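Local coordinates for CDA peptide synthetase I (Streptomyces coelicolor, PDB 5DU9), which belongs to the condensation-domain family of nonribosomal peptide synthetases, built as two lobes of the CoA-dependent acyltransferase type, at residues E251-L256 / S403-D408. The protein carries 1 engineered substitution. Residues are numbered along the deposited sequence; the frame is centred on the assembly and turned at random.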
ATOM      1  N   GLU A 251      24.216   1.854  -2.598  1.00 20.36           N
ATOM      2  CA  GLU A 251      25.157   2.938  -2.868  1.00 23.08           C
ATOM      3  C   GLU A 251      24.430   4.276  -3.019  1.00 23.04           C
ATOM      4  O   GLU A 251      24.990   5.332  -2.710  1.00 25.56           O
ATOM      5  CB  GLU A 251      25.978   2.635  -4.126  1.00 25.33           C
ATOM      6  CG  GLU A 251      27.021   3.696  -4.479  1.00 37.97           C
ATOM      7  CD  GLU A 251      28.121   3.823  -3.436  1.00 41.35           C
ATOM      8  OE1 GLU A 251      28.312   2.878  -2.644  1.00 45.98           O
ATOM      9  OE2 GLU A 251      28.798   4.873  -3.411  1.00 53.99           O
ATOM     10  N   ARG A 252      23.183   4.228  -3.486  1.00 19.40           N
ATOM     11  CA  ARG A 252      22.385   5.437  -3.674  1.00 20.77           C
ATOM     12  C   ARG A 252      21.501   5.754  -2.464  1.00 18.96           C
ATOM     13  O   ARG A 252      21.217   6.921  -2.204  1.00 24.09           O
ATOM     14  CB  ARG A 252      21.509   5.315  -4.927  1.00 22.07           C
ATOM     15  CG  ARG A 252      22.286   5.313  -6.248  1.00 24.42           C
ATOM     16  CD  ARG A 252      21.376   5.562  -7.450  1.00 33.40           C
ATOM     17  NE  ARG A 252      20.894   6.941  -7.510  1.00 26.11           N
ATOM     18  CZ  ARG A 252      20.008   7.391  -8.395  1.00 24.17           C
ATOM     19  NH1 ARG A 252      19.496   6.575  -9.307  1.00 33.85           N
ATOM     20  NH2 ARG A 252      19.633   8.663  -8.370  1.00 34.15           N
ATOM     21  N   THR A 253      21.080   4.727  -1.722  1.00 16.02           N
ATOM     22  CA  THR A 253      20.057   4.897  -0.683  1.00 13.96           C
ATOM     23  C   THR A 253      20.609   5.016   0.741  1.00 15.93           C
ATOM     24  O   THR A 253      19.917   5.508   1.632  1.00 15.86           O
ATOM     25  CB  THR A 253      19.038   3.727  -0.704  1.00 13.62           C
ATOM     26  OG1 THR A 253      19.689   2.492  -0.383  1.00 16.20           O
ATOM     27  CG2 THR A 253      18.391   3.603  -2.075  1.00 17.62           C
ATOM     28  N   GLU A 254      21.842   4.571   0.960  1.00 15.42           N
ATOM     29  CA  GLU A 254      22.441   4.643   2.292  1.00 14.67           C
ATOM     30  C   GLU A 254      22.432   6.060   2.862  1.00 14.59           C
ATOM     31  O   GLU A 254      22.330   6.244   4.075  1.00 15.26           O
ATOM     32  CB  GLU A 254      23.878   4.114   2.257  1.00 15.78           C
ATOM     33  CG  GLU A 254      23.969   2.596   2.297  1.00 19.15           C
ATOM     34  CD  GLU A 254      25.358   2.072   1.964  1.00 22.26           C
ATOM     35  OE1 GLU A 254      26.270   2.887   1.696  1.00 21.33           O
ATOM     36  OE2 GLU A 254      25.535   0.834   1.969  1.00 23.11           O
ATOM     37  N   VAL A 255      22.534   7.059   1.987  1.00 14.51           N
ATOM     38  CA  VAL A 255      22.565   8.450   2.429  1.00 14.41           C
ATOM     39  C   VAL A 255      21.292   8.827   3.198  1.00 14.97           C
ATOM     40  O   VAL A 255      21.332   9.682   4.080  1.00 14.74           O
ATOM     41  CB  VAL A 255      22.767   9.411   1.233  1.00 17.21           C
ATOM     42  CG1 VAL A 255      21.570   9.375   0.294  1.00 16.65           C
ATOM     43  CG2 VAL A 255      23.041  10.831   1.717  1.00 16.63           C
ATOM     44  N   LEU A 256      20.174   8.178   2.878  1.00 13.71           N
ATOM     45  CA  LEU A 256      18.924   8.426   3.591  1.00 12.16           C
ATOM     46  C   LEU A 256      19.040   7.993   5.048  1.00 14.85           C
ATOM     47  O   LEU A 256      18.512   8.648   5.948  1.00 14.35           O
ATOM     48  CB  LEU A 256      17.763   7.692   2.921  1.00 13.83           C
ATOM     49  CG  LEU A 256      17.360   8.181   1.532  1.00 17.46           C
ATOM     50  CD1 LEU A 256      16.331   7.240   0.933  1.00 14.09           C
ATOM     51  CD2 LEU A 256      16.814   9.599   1.593  1.00 20.65           C
ATOM     52  N   SER A 403      19.412  -1.697   2.530  1.00 15.97           N
ATOM     53  CA  SER A 403      19.226  -2.822   1.610  1.00 19.12           C
ATOM     54  C   SER A 403      18.922  -2.370   0.183  1.00 22.70           C
ATOM     55  O   SER A 403      18.944  -3.180  -0.750  1.00 22.37           O
ATOM     56  CB  SER A 403      18.102  -3.735   2.108  1.00 22.77           C
ATOM     57  OG  SER A 403      16.832  -3.103   2.017  1.00 22.74           O
ATOM     58  N   GLY A 404      18.646  -1.079   0.017  1.00 15.87           N
ATOM     59  CA  GLY A 404      18.270  -0.539  -1.277  1.00 16.42           C
ATOM     60  C   GLY A 404      16.767  -0.378  -1.369  1.00 18.16           C
ATOM     61  O   GLY A 404      16.026  -0.951  -0.567  1.00 15.82           O
ATOM     62  N   LEU A 405      16.320   0.392  -2.355  1.00 13.73           N
ATOM     63  CA  LEU A 405      14.912   0.750  -2.478  1.00 15.59           C
ATOM     64  C   LEU A 405      14.369   0.479  -3.869  1.00 14.75           C
ATOM     65  O   LEU A 405      15.093   0.546  -4.859  1.00 17.95           O
ATOM     66  CB  LEU A 405      14.708   2.230  -2.151  1.00 15.24           C
ATOM     67  CG  LEU A 405      14.990   2.661  -0.715  1.00 12.00           C
ATOM     68  CD1 LEU A 405      15.094   4.179  -0.620  1.00 17.55           C
ATOM     69  CD2 LEU A 405      13.911   2.146   0.221  1.00 16.98           C
ATOM     70  N   ARG A 406      13.081   0.173  -3.924  1.00 13.66           N
ATOM     71  CA  ARG A 406      12.329   0.274  -5.162  1.00 14.39           C
ATOM     72  C   ARG A 406      11.371   1.436  -4.998  1.00 15.20           C
ATOM     73  O   ARG A 406      10.589   1.469  -4.049  1.00 16.83           O
ATOM     74  CB  ARG A 406      11.580  -1.023  -5.475  1.00 22.01           C
ATOM     75  CG  ARG A 406      11.169  -1.150  -6.934  1.00 34.80           C
ATOM     76  CD  ARG A 406      12.014  -2.184  -7.664  1.00 43.00           C
ATOM     77  NE  ARG A 406      12.062  -1.943  -9.105  1.00 41.64           N
ATOM     78  CZ  ARG A 406      13.089  -2.261  -9.891  1.00 45.34           C
ATOM     79  NH1 ARG A 406      14.174  -2.834  -9.386  1.00 35.00           N
ATOM     80  NH2 ARG A 406      13.035  -1.998 -11.190  1.00 60.27           N
ATOM     81  N   VAL A 407      11.461   2.400  -5.909  1.00 14.43           N
ATOM     82  CA  VAL A 407      10.597   3.571  -5.885  1.00 15.85           C
ATOM     83  C   VAL A 407       9.607   3.468  -7.031  1.00 13.92           C
ATOM     84  O   VAL A 407      10.000   3.451  -8.196  1.00 17.64           O
ATOM     85  CB  VAL A 407      11.403   4.877  -6.013  1.00 16.19           C
ATOM     86  CG1 VAL A 407      10.480   6.091  -5.977  1.00 18.75           C
ATOM     87  CG2 VAL A 407      12.457   4.964  -4.915  1.00 16.64           C
ATOM     88  N   ASP A 408       8.324   3.383  -6.692  1.00 13.62           N
ATOM     89  CA  ASP A 408       7.268   3.319  -7.696  1.00 15.19           C
ATOM     90  C   ASP A 408       6.510   4.638  -7.745  1.00 13.93           C
ATOM     91  O   ASP A 408       6.005   5.110  -6.724  1.00 16.91           O
ATOM     92  CB  ASP A 408       6.294   2.177  -7.395  1.00 18.34           C
ATOM     93  CG  ASP A 408       6.824   0.821  -7.827  1.00 24.92           C
ATOM     94  OD1 ASP A 408       8.053   0.630  -7.813  1.00 22.31           O
ATOM     95  OD2 ASP A 408       6.007  -0.050  -8.193  1.00 35.48           O
TER
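Where helix 250-263 packs on the start of strand 404-411, at the classic beta bulge where Ser403 and Gly404 both face Thr400, Thr253 meets Gly404 and Leu405. The pairing illustrates how a single threonine can serve a polar turn and an apolar core at once. With chi1 at 64°, OG1 of Thr253 is tucked over its own backbone, flanked by N and C; it rests 3.5 Å from CA of Gly404 and hydrogen-bonds to the carbonyl O of Pro401, which gives this buried hydroxyl a partner in the turn before the strand. The methyl, the other branch, reaches the next residue of the strand: CG2 of Thr253 lies 3.6 Å from CD1 of Leu405. That same CD1 also meets CD1 of Leu256, one helical turn on, at 3.6 Å, so a single leucine methyl touches both helix residues. Gly404, at phi 100°, has no side chain, and its CA lies directly beside the threonine oxygen. The axes run nearly at right angles (96°), 7.3 Å apart, which limits the meeting to the strand's first residues. Leu256 goes on to touch Leu432 and Ala436 of helix 418-437, while Leu405 touches Leu397 of the adjacent strand, a helix-on-sheet packing characteristic of the alpha/beta lobes of condensation domains.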